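Local coordinates for GTPase-activating protein GYP1 (Saccharomyces cerevisiae, PDB 1FKM) that stimulates GTP hydrolysis by Ypt/Rab-type GTPases such as Ypt1 and Ypt7 through its TBC domain, supplying arginine and glutamine fingers in trans, at residues 250-255 with 366-371; 254-259 with 325-330; 337-342 with 361-366. All blocks are in the same frame, centred on the assembly; numbering follows the deposited sequence.

Overall arrangement
The three contacts tie the C-terminal helices of this all-helical TBC (Rab-GAP) domain together. Helix 247-261 serves both contact 1, where helix 365-382 packs on it, and contact 2, where helix 324-338 does; their centres lie about 10 Å apart. Contact 3 brings the end of helix 324-338 near the loop leading into helix 365-382, its centre about 12 Å from that of contact 1 and about 18 Å from that of contact 2. Contacts 1 and 3 touch directly: Arg252 NE forms a salt bridge with Glu365 OE1 at 2.9 Å, and Leu371 packs on Trp363. All three lie away from the catalytic fingers, Arg96 and Gln131.

Contact 1: residues 250-255 with 366-371; sequences VIRMWD and TDIEML
Met253, a selenomethionine, and Ile368 meet where segments 250-255 and 366-371 are nearest, with CG of Met253 3.6 Å from CG2 of Ile368. The selenomethionine chain lies across the isoleucine, roughly perpendicular to it. On Ile368, in the conformer modelled here, the touching branch is the methyl CG2, anti to the backbone N, while CG1 lies beside that N and brings CD1 loosely to 4.3 Å from CG of Arg252. Met253 runs extended as far as SE and then bends at chi3; Phe245 also packs on it. The segments run roughly parallel, their axes 10.3 Å apart and inclined by 37°, a helix-helix packing inside the all-helical TBC fold that joins residues over a hundred positions apart. Arg252 borders the apolar patch with its aliphatic stem: CG is anti to the backbone N (chi1 171°) and the chain turns at chi2 (61°), carrying the guanidinium toward helix 365-382. Its NH2 comes obliquely within 4.2 Å of CG of Glu369, but that carboxylate turns away, its OE2 5.8 Å from NH2 of Arg252. Glu365 holds the guanidinium instead, NE by salt bridge to OE1, with NH2 also close to OE2, while NH1 bonds OG1 of Thr256.

Contact 2: residues 254-259 with 325-330; sequences WDTYLS and NEFHVF
Within 254-259, Thr256 is the first residue to touch 325-330, its methyl CG2 lying 4.4 Å from CZ of Phe327. Its hydroxyl is engaged apart from this contact, with the backbone O of Trp31 and NH1 of Arg252. One residue on, Tyr257 contributes the largest share of the interface. Phe327 presents its edge to one face of the tyrosine ring: CD2 sits 4.0 Å above the plane, over the ring centre, and the two planes stand at 72° in a T-shaped pair with centroids 5.2 Å apart. Phe327 is brought there by a CG anti to its backbone N (chi1 -174°), on a CB that points toward helix 247-261. The phenol end meets His328 at its rim, where OH of Tyr257 hydrogen-bonds ND1 at 2.7 Å; either partner could be the donor. That nitrogen lies in the tyrosine ring plane, and the two rings meet rim to rim without stacking. The other imidazole nitrogen, NE2 of His328, bonds to the backbone O of Trp236, so both ring nitrogens are engaged, which should fix the ring's rotation. A phenylalanine in place of Tyr257 would probably keep the face for Phe327 but leave ND1 of His328 without its hydroxyl mate in a buried setting. Leu324 and Val331 add packing around Tyr257. Farther along, Ser259 folds its OG back onto the O of Asp255, a turn earlier, which also accepts the helical bond from Ser259 N. The whole is a buried aromatic cluster joining two helices that run roughly antiparallel, their segment axes inclined at 139°, in the core of the helical TBC domain.

Contact 3: residues 337-342 with 361-366; sequences IKWSDQ and KDWTET
The backbones stay well apart here, the nearest CA atoms, those of Lys338 and Trp363, being 13.1 Å from each other, so long side chains must span the gap between the C-terminal end of helix 324-338 and the loop before helix 365-382. Lys338 and Trp339 both reach the same atom of the Trp363 indole, CZ2 on its six-membered ring. Lys338 arrives as a straight aliphatic arm: CG is anti to the backbone N (chi1 179°), the next two torsions are also extended, and only chi4 bends, at 59°, to turn NZ aside. Thus it is the methylene carbons that touch, with CE 3.7 Å and CD 3.8 Å from CZ2 of Trp363, approaching the indole obliquely. Trp339 meets the same carbon with its own CZ2, 4.2 Å away, and here too the approach is neither cleanly over a face nor at an edge. The lysine arm runs alongside Trp363 but points the other way, as does Trp339. CD of Lys338 also lies 4.3 Å above one face of the Trp339 indole, offset toward its rim, so this aliphatic carbon is shared between the two indoles. The contact is small, burying 110 Å² in all, and it is purely apolar between the two segments, with Lys338 at its exposed margin and Trp339 buried. Phe335 of helix 324-338 and Phe354 of helix 348-355 make edge-to-face pairs with Trp339, and Pro359 packs on it as well. Thr364 takes the N-cap position of helix 365-382. Just before it, Trp363 rests against Leu371 of that helix and meets the ring of Phe245, its indole lying between the loop before helix 365-382 and the end of helix 324-338.

Contact 1: residues 250-255 with 366-371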
loop_
_atom_site.group_PDB
_atom_site.type_symbol
_atom_site.label_atom_id
_atom_site.label_comp_id
_atom_site.label_asym_id
_atom_site.label_seq_id
_atom_site.Cartn_x
_atom_site.Cartn_y
_atom_site.Cartn_z
ATOM N N VAL A 250 -2.471 5.951 6.006
ATOM C CA VAL A 250 -1.814 5.012 5.097
ATOM C C VAL A 250 -1.704 5.633 3.698
ATOM O O VAL A 250 -0.646 5.589 3.074
ATOM C CB VAL A 250 -2.601 3.680 5.011
ATOM C CG1 VAL A 250 -2.042 2.805 3.894
ATOM C CG2 VAL A 250 -2.511 2.937 6.348
ATOM N N ILE A 251 -2.799 6.220 3.218
ATOM C CA ILE A 251 -2.809 6.854 1.901
ATOM C C ILE A 251 -1.728 7.927 1.798
ATOM O O ILE A 251 -0.972 7.971 0.825
ATOM C CB ILE A 251 -4.194 7.488 1.594
ATOM C CG1 ILE A 251 -5.278 6.405 1.596
ATOM C CG2 ILE A 251 -4.163 8.199 0.248
ATOM C CD1 ILE A 251 -5.013 5.277 0.635
ATOM N N ARG A 252 -1.650 8.787 2.806
ATOM C CA ARG A 252 -0.650 9.847 2.816
ATOM C C ARG A 252 0.761 9.269 2.826
ATOM O O ARG A 252 1.647 9.767 2.134
ATOM C CB ARG A 252 -0.854 10.760 4.028
ATOM C CG ARG A 252 0.269 11.766 4.240
ATOM C CD ARG A 252 0.440 12.729 3.068
ATOM N NE ARG A 252 1.577 13.612 3.316
ATOM C CZ ARG A 252 2.847 13.265 3.138
ATOM N NH1 ARG A 252 3.150 12.051 2.691
ATOM N NH2 ARG A 252 3.816 14.114 3.449
HETATM N N MSE A 253 0.969 8.221 3.609
HETATM C CA MSE A 253 2.278 7.568 3.675
HETATM C C MSE A 253 2.692 7.057 2.303
HETATM O O MSE A 253 3.862 7.161 1.910
HETATM C CB MSE A 253 2.240 6.367 4.618
HETATM C CG MSE A 253 2.075 6.692 6.075
HETATM SE SE MSE A 253 1.993 5.052 7.094
HETATM C CE MSE A 253 3.735 4.346 6.638
ATOM N N TRP A 254 1.738 6.476 1.584
ATOM C CA TRP A 254 2.040 5.943 0.257
ATOM C C TRP A 254 2.488 6.995 -0.755
ATOM O O TRP A 254 3.212 6.666 -1.694
ATOM C CB TRP A 254 0.852 5.122 -0.265
ATOM C CG TRP A 254 0.823 3.743 0.358
ATOM C CD1 TRP A 254 1.190 3.415 1.635
ATOM C CD2 TRP A 254 0.397 2.519 -0.259
ATOM N NE1 TRP A 254 1.022 2.068 1.850
ATOM C CE2 TRP A 254 0.535 1.494 0.706
ATOM C CE3 TRP A 254 -0.088 2.189 -1.532
ATOM C CZ2 TRP A 254 0.206 0.158 0.437
ATOM C CZ3 TRP A 254 -0.415 0.857 -1.799
ATOM C CH2 TRP A 254 -0.264 -0.137 -0.817
ATOM N N ASP A 255 2.081 8.251 -0.576
ATOM C CA ASP A 255 2.531 9.308 -1.493
ATOM C C ASP A 255 4.058 9.315 -1.413
ATOM O O ASP A 255 4.759 9.410 -2.427
ATOM C CB ASP A 255 2.068 10.710 -1.062
ATOM C CG ASP A 255 0.568 10.912 -1.134
ATOM O OD1 ASP A 255 -0.137 10.158 -1.835
ATOM O OD2 ASP A 255 0.095 11.870 -0.479
ATOM N N THR A 366 1.160 16.213 10.302
ATOM C CA THR A 366 2.413 16.568 10.961
ATOM C C THR A 366 3.120 15.350 11.547
ATOM O O THR A 366 4.338 15.202 11.421
ATOM C CB THR A 366 2.169 17.584 12.093
ATOM O OG1 THR A 366 1.421 18.695 11.585
ATOM C CG2 THR A 366 3.490 18.086 12.647
ATOM N N ASP A 367 2.348 14.485 12.193
ATOM C CA ASP A 367 2.885 13.276 12.809
ATOM C C ASP A 367 3.482 12.315 11.777
ATOM O O ASP A 367 4.572 11.777 11.975
ATOM C CB ASP A 367 1.776 12.555 13.583
ATOM C CG ASP A 367 1.154 13.425 14.666
ATOM O OD1 ASP A 367 1.894 14.174 15.337
ATOM O OD2 ASP A 367 -0.079 13.352 14.852
ATOM N N ILE A 368 2.757 12.119 10.680
ATOM C CA ILE A 368 3.183 11.220 9.609
ATOM C C ILE A 368 4.407 11.767 8.884
ATOM O O ILE A 368 5.352 11.034 8.587
ATOM C CB ILE A 368 2.062 11.042 8.566
ATOM C CG1 ILE A 368 0.738 10.756 9.269
ATOM C CG2 ILE A 368 2.408 9.911 7.615
ATOM C CD1 ILE A 368 -0.461 10.886 8.366
ATOM N N GLU A 369 4.377 13.064 8.608
ATOM C CA GLU A 369 5.462 13.734 7.890
ATOM C C GLU A 369 6.748 13.665 8.716
ATOM O O GLU A 369 7.845 13.513 8.170
ATOM C CB GLU A 369 5.067 15.191 7.618
ATOM C CG GLU A 369 5.949 15.945 6.632
ATOM C CD GLU A 369 7.311 16.292 7.200
ATOM O OE1 GLU A 369 7.386 16.636 8.398
ATOM O OE2 GLU A 369 8.306 16.239 6.446
HETATM N N MSE A 370 6.610 13.758 10.037
HETATM C CA MSE A 370 7.767 13.702 10.930
HETATM C C MSE A 370 8.416 12.317 10.903
HETATM O O MSE A 370 9.642 12.193 10.854
HETATM C CB MSE A 370 7.344 14.038 12.365
HETATM C CG MSE A 370 8.501 14.151 13.349
HETATM SE SE MSE A 370 7.923 14.693 15.124
HETATM C CE MSE A 370 6.957 16.295 14.622
ATOM N N LEU A 371 7.585 11.280 10.939
ATOM C CA LEU A 371 8.071 9.901 10.913
ATOM C C LEU A 371 8.828 9.607 9.616
ATOM O O LEU A 371 9.941 9.074 9.630
ATOM C CB LEU A 371 6.893 8.927 11.049
ATOM C CG LEU A 371 7.185 7.430 10.902
ATOM C CD1 LEU A 371 8.121 6.969 12.005
ATOM C CD2 LEU A 371 5.884 6.648 10.966
#

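Contact 2: residues 254-259 with 325-330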
loop_
_atom_site.group_PDB
_atom_site.type_symbol
_atom_site.label_atom_id
_atom_site.label_comp_id
_atom_site.label_asym_id
_atom_site.label_seq_id
_atom_site.Cartn_x
_atom_site.Cartn_y
_atom_site.Cartn_z
ATOM N N TRP A 254 1.738 6.476 1.584
ATOM C CA TRP A 254 2.040 5.943 0.257
ATOM C C TRP A 254 2.488 6.995 -0.755
ATOM O O TRP A 254 3.212 6.666 -1.694
ATOM C CB TRP A 254 0.852 5.122 -0.265
ATOM C CG TRP A 254 0.823 3.743 0.358
ATOM C CD1 TRP A 254 1.190 3.415 1.635
ATOM C CD2 TRP A 254 0.397 2.519 -0.259
ATOM N NE1 TRP A 254 1.022 2.068 1.850
ATOM C CE2 TRP A 254 0.535 1.494 0.706
ATOM C CE3 TRP A 254 -0.088 2.189 -1.532
ATOM C CZ2 TRP A 254 0.206 0.158 0.437
ATOM C CZ3 TRP A 254 -0.415 0.857 -1.799
ATOM C CH2 TRP A 254 -0.264 -0.137 -0.817
ATOM N N ASP A 255 2.081 8.251 -0.576
ATOM C CA ASP A 255 2.531 9.308 -1.493
ATOM C C ASP A 255 4.058 9.315 -1.413
ATOM O O ASP A 255 4.759 9.410 -2.427
ATOM C CB ASP A 255 2.068 10.710 -1.062
ATOM C CG ASP A 255 0.568 10.912 -1.134
ATOM O OD1 ASP A 255 -0.137 10.158 -1.835
ATOM O OD2 ASP A 255 0.095 11.870 -0.479
ATOM N N THR A 256 4.561 9.234 -0.185
ATOM C CA THR A 256 5.996 9.254 0.054
ATOM C C THR A 256 6.677 7.946 -0.324
ATOM O O THR A 256 7.760 7.963 -0.912
ATOM C CB THR A 256 6.310 9.607 1.524
ATOM O OG1 THR A 256 5.775 10.901 1.819
ATOM C CG2 THR A 256 7.828 9.629 1.766
ATOM N N TYR A 257 6.060 6.812 0.009
ATOM C CA TYR A 257 6.648 5.534 -0.361
ATOM C C TYR A 257 6.808 5.447 -1.878
ATOM O O TYR A 257 7.859 5.045 -2.369
ATOM C CB TYR A 257 5.777 4.373 0.116
ATOM C CG TYR A 257 6.095 3.896 1.514
ATOM C CD1 TYR A 257 6.101 4.778 2.594
ATOM C CD2 TYR A 257 6.351 2.547 1.764
ATOM C CE1 TYR A 257 6.352 4.325 3.892
ATOM C CE2 TYR A 257 6.601 2.085 3.052
ATOM C CZ TYR A 257 6.597 2.975 4.110
ATOM O OH TYR A 257 6.813 2.507 5.387
ATOM N N LEU A 258 5.767 5.828 -2.616
ATOM C CA LEU A 258 5.822 5.770 -4.077
ATOM C C LEU A 258 6.815 6.777 -4.664
ATOM O O LEU A 258 7.445 6.509 -5.686
ATOM C CB LEU A 258 4.422 6.002 -4.674
ATOM C CG LEU A 258 3.369 4.925 -4.364
ATOM C CD1 LEU A 258 2.008 5.358 -4.894
ATOM C CD2 LEU A 258 3.778 3.604 -4.988
ATOM N N SER A 259 6.951 7.935 -4.022
ATOM C CA SER A 259 7.885 8.956 -4.498
ATOM C C SER A 259 9.321 8.527 -4.216
ATOM O O SER A 259 10.206 8.699 -5.053
ATOM C CB SER A 259 7.634 10.300 -3.802
ATOM O OG SER A 259 6.339 10.809 -4.068
ATOM N N ASN A 325 11.638 -2.295 0.435
ATOM C CA ASN A 325 11.950 -3.008 1.675
ATOM C C ASN A 325 12.891 -2.203 2.577
ATOM O O ASN A 325 12.684 -2.111 3.789
ATOM C CB ASN A 325 12.584 -4.368 1.358
ATOM C CG ASN A 325 11.560 -5.494 1.300
ATOM O OD1 ASN A 325 11.862 -6.598 0.850
ATOM N ND2 ASN A 325 10.351 -5.223 1.772
ATOM N N GLU A 326 13.926 -1.629 1.979
ATOM C CA GLU A 326 14.900 -0.837 2.722
ATOM C C GLU A 326 14.242 0.352 3.412
ATOM O O GLU A 326 14.357 0.511 4.624
ATOM C CB GLU A 326 16.001 -0.346 1.780
ATOM C CG GLU A 326 17.023 0.569 2.434
ATOM C CD GLU A 326 18.045 1.099 1.444
ATOM O OE1 GLU A 326 18.012 0.682 0.267
ATOM O OE2 GLU A 326 18.882 1.935 1.844
ATOM N N PHE A 327 13.546 1.185 2.646
ATOM C CA PHE A 327 12.896 2.348 3.232
ATOM C C PHE A 327 11.887 1.948 4.310
ATOM O O PHE A 327 11.785 2.601 5.350
ATOM C CB PHE A 327 12.182 3.174 2.158
ATOM C CG PHE A 327 11.619 4.465 2.674
ATOM C CD1 PHE A 327 12.457 5.420 3.250
ATOM C CD2 PHE A 327 10.252 4.719 2.614
ATOM C CE1 PHE A 327 11.939 6.614 3.762
ATOM C CE2 PHE A 327 9.723 5.906 3.122
ATOM C CZ PHE A 327 10.569 6.858 3.698
ATOM N N HIS A 328 11.144 0.870 4.066
ATOM C CA HIS A 328 10.147 0.427 5.029
ATOM C C HIS A 328 10.771 0.025 6.357
ATOM O O HIS A 328 10.199 0.281 7.416
ATOM C CB HIS A 328 9.321 -0.743 4.479
ATOM C CG HIS A 328 8.150 -1.099 5.341
ATOM N ND1 HIS A 328 7.152 -0.196 5.646
ATOM C CD2 HIS A 328 7.831 -2.244 5.992
ATOM C CE1 HIS A 328 6.272 -0.768 6.447
ATOM N NE2 HIS A 328 6.661 -2.010 6.675
ATOM N N VAL A 329 11.938 -0.607 6.303
ATOM C CA VAL A 329 12.618 -1.024 7.527
ATOM C C VAL A 329 12.974 0.196 8.375
ATOM O O VAL A 329 12.853 0.160 9.594
ATOM C CB VAL A 329 13.904 -1.824 7.221
ATOM C CG1 VAL A 329 14.723 -2.011 8.490
ATOM C CG2 VAL A 329 13.537 -3.184 6.648
ATOM N N PHE A 330 13.412 1.276 7.736
ATOM C CA PHE A 330 13.748 2.479 8.490
ATOM C C PHE A 330 12.514 3.163 9.066
ATOM O O PHE A 330 12.568 3.719 10.167
ATOM C CB PHE A 330 14.562 3.446 7.627
ATOM C CG PHE A 330 15.995 3.026 7.465
ATOM C CD1 PHE A 330 16.920 3.294 8.470
ATOM C CD2 PHE A 330 16.410 2.308 6.345
ATOM C CE1 PHE A 330 18.240 2.851 8.366
ATOM C CE2 PHE A 330 17.728 1.861 6.228
ATOM C CZ PHE A 330 18.647 2.134 7.244
#

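Contact 3: residues 337-342 with 361-366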
loop_
_atom_site.group_PDB
_atom_site.type_symbol
_atom_site.label_atom_id
_atom_site.label_comp_id
_atom_site.label_asym_id
_atom_site.label_seq_id
_atom_site.Cartn_x
_atom_site.Cartn_y
_atom_site.Cartn_z
ATOM N N ILE A 337 11.019 3.234 17.688
ATOM C CA ILE A 337 11.825 4.070 18.572
ATOM C C ILE A 337 11.024 5.210 19.191
ATOM O O ILE A 337 11.347 5.683 20.281
ATOM C CB ILE A 337 13.056 4.643 17.825
ATOM C CG1 ILE A 337 13.952 3.496 17.345
ATOM C CG2 ILE A 337 13.851 5.568 18.738
ATOM C CD1 ILE A 337 14.419 2.566 18.441
ATOM N N LYS A 338 9.978 5.648 18.502
ATOM C CA LYS A 338 9.152 6.726 19.021
ATOM C C LYS A 338 8.523 6.318 20.355
ATOM O O LYS A 338 8.294 7.160 21.226
ATOM C CB LYS A 338 8.050 7.081 18.020
ATOM C CG LYS A 338 7.118 8.183 18.496
ATOM C CD LYS A 338 6.095 8.543 17.433
ATOM C CE LYS A 338 5.128 9.610 17.935
ATOM N NZ LYS A 338 5.831 10.863 18.328
ATOM N N TRP A 339 8.252 5.024 20.507
ATOM C CA TRP A 339 7.639 4.499 21.726
ATOM C C TRP A 339 8.674 3.959 22.716
ATOM O O TRP A 339 8.316 3.449 23.777
ATOM C CB TRP A 339 6.661 3.377 21.376
ATOM C CG TRP A 339 5.740 3.694 20.231
ATOM C CD1 TRP A 339 5.669 3.042 19.032
ATOM C CD2 TRP A 339 4.767 4.743 20.174
ATOM N NE1 TRP A 339 4.715 3.621 18.231
ATOM C CE2 TRP A 339 4.146 4.667 18.907
ATOM C CE3 TRP A 339 4.360 5.740 21.072
ATOM C CZ2 TRP A 339 3.139 5.550 18.513
ATOM C CZ3 TRP A 339 3.358 6.618 20.682
ATOM C CH2 TRP A 339 2.758 6.515 19.410
ATOM N N SER A 340 9.950 4.080 22.371
ATOM C CA SER A 340 11.035 3.568 23.208
ATOM C C SER A 340 10.897 3.790 24.721
ATOM O O SER A 340 10.932 2.834 25.494
ATOM C CB SER A 340 12.374 4.138 22.733
ATOM O OG SER A 340 13.452 3.495 23.392
ATOM N N ASP A 341 10.754 5.042 25.146
ATOM C CA ASP A 341 10.630 5.333 26.574
ATOM C C ASP A 341 9.457 4.591 27.210
ATOM O O ASP A 341 9.584 4.025 28.300
ATOM C CB ASP A 341 10.476 6.840 26.799
ATOM C CG ASP A 341 11.670 7.626 26.296
ATOM O OD1 ASP A 341 12.810 7.281 26.670
ATOM O OD2 ASP A 341 11.471 8.592 25.529
ATOM N N GLN A 342 8.316 4.594 26.530
ATOM C CA GLN A 342 7.127 3.908 27.033
ATOM C C GLN A 342 7.333 2.393 27.108
ATOM O O GLN A 342 6.945 1.757 28.083
ATOM C CB GLN A 342 5.927 4.204 26.130
ATOM C CG GLN A 342 5.386 5.618 26.233
ATOM C CD GLN A 342 4.313 5.903 25.195
ATOM O OE1 GLN A 342 4.615 6.168 24.031
ATOM N NE2 GLN A 342 3.053 5.834 25.608
ATOM N N LYS A 361 -4.440 6.583 16.285
ATOM C CA LYS A 361 -5.787 6.954 15.872
ATOM C C LYS A 361 -5.946 8.422 15.491
ATOM O O LYS A 361 -6.607 8.745 14.499
ATOM C CB LYS A 361 -6.772 6.604 16.989
ATOM C CG LYS A 361 -8.231 6.808 16.635
ATOM C CD LYS A 361 -9.146 6.224 17.705
ATOM C CE LYS A 361 -9.074 4.696 17.749
ATOM N NZ LYS A 361 -7.732 4.168 18.131
ATOM N N ASP A 362 -5.334 9.309 16.268
ATOM C CA ASP A 362 -5.446 10.736 16.006
ATOM C C ASP A 362 -4.232 11.369 15.343
ATOM O O ASP A 362 -4.070 12.586 15.385
ATOM C CB ASP A 362 -5.765 11.481 17.305
ATOM C CG ASP A 362 -7.095 11.064 17.904
ATOM O OD1 ASP A 362 -8.109 11.086 17.175
ATOM O OD2 ASP A 362 -7.130 10.717 19.103
ATOM N N TRP A 363 -3.376 10.556 14.732
ATOM C CA TRP A 363 -2.199 11.097 14.062
ATOM C C TRP A 363 -2.625 12.033 12.938
ATOM O O TRP A 363 -3.611 11.780 12.239
ATOM C CB TRP A 363 -1.330 9.970 13.495
ATOM C CG TRP A 363 -0.250 9.502 14.428
ATOM C CD1 TRP A 363 -0.320 9.418 15.788
ATOM C CD2 TRP A 363 1.049 9.022 14.062
ATOM N NE1 TRP A 363 0.854 8.913 16.293
ATOM C CE2 TRP A 363 1.713 8.661 15.255
ATOM C CE3 TRP A 363 1.718 8.860 12.838
ATOM C CZ2 TRP A 363 3.013 8.146 15.266
ATOM C CZ3 TRP A 363 3.013 8.349 12.847
ATOM C CH2 TRP A 363 3.646 7.998 14.057
ATOM N N THR A 364 -1.880 13.121 12.779
ATOM C CA THR A 364 -2.165 14.101 11.739
ATOM C C THR A 364 -1.068 14.096 10.684
ATOM O O THR A 364 -0.124 13.306 10.749
ATOM C CB THR A 364 -2.248 15.525 12.318
ATOM O OG1 THR A 364 -1.001 15.856 12.940
ATOM C CG2 THR A 364 -3.366 15.626 13.338
ATOM N N GLU A 365 -1.208 14.995 9.715
ATOM C CA GLU A 365 -0.240 15.145 8.639
ATOM C C GLU A 365 1.136 15.422 9.233
ATOM O O GLU A 365 2.152 14.924 8.741
ATOM C CB GLU A 365 -0.660 16.306 7.732
ATOM C CG GLU A 365 0.408 16.798 6.764
ATOM C CD GLU A 365 0.867 15.728 5.796
ATOM O OE1 GLU A 365 0.002 15.047 5.209
ATOM O OE2 GLU A 365 2.094 15.575 5.614
ATOM N N THR A 366 1.160 16.213 10.302
ATOM C CA THR A 366 2.413 16.568 10.961
ATOM C C THR A 366 3.120 15.350 11.547
ATOM O O THR A 366 4.338 15.202 11.421
ATOM C CB THR A 366 2.169 17.584 12.093
ATOM O OG1 THR A 366 1.421 18.695 11.585
ATOM C CG2 THR A 366 3.490 18.086 12.647
#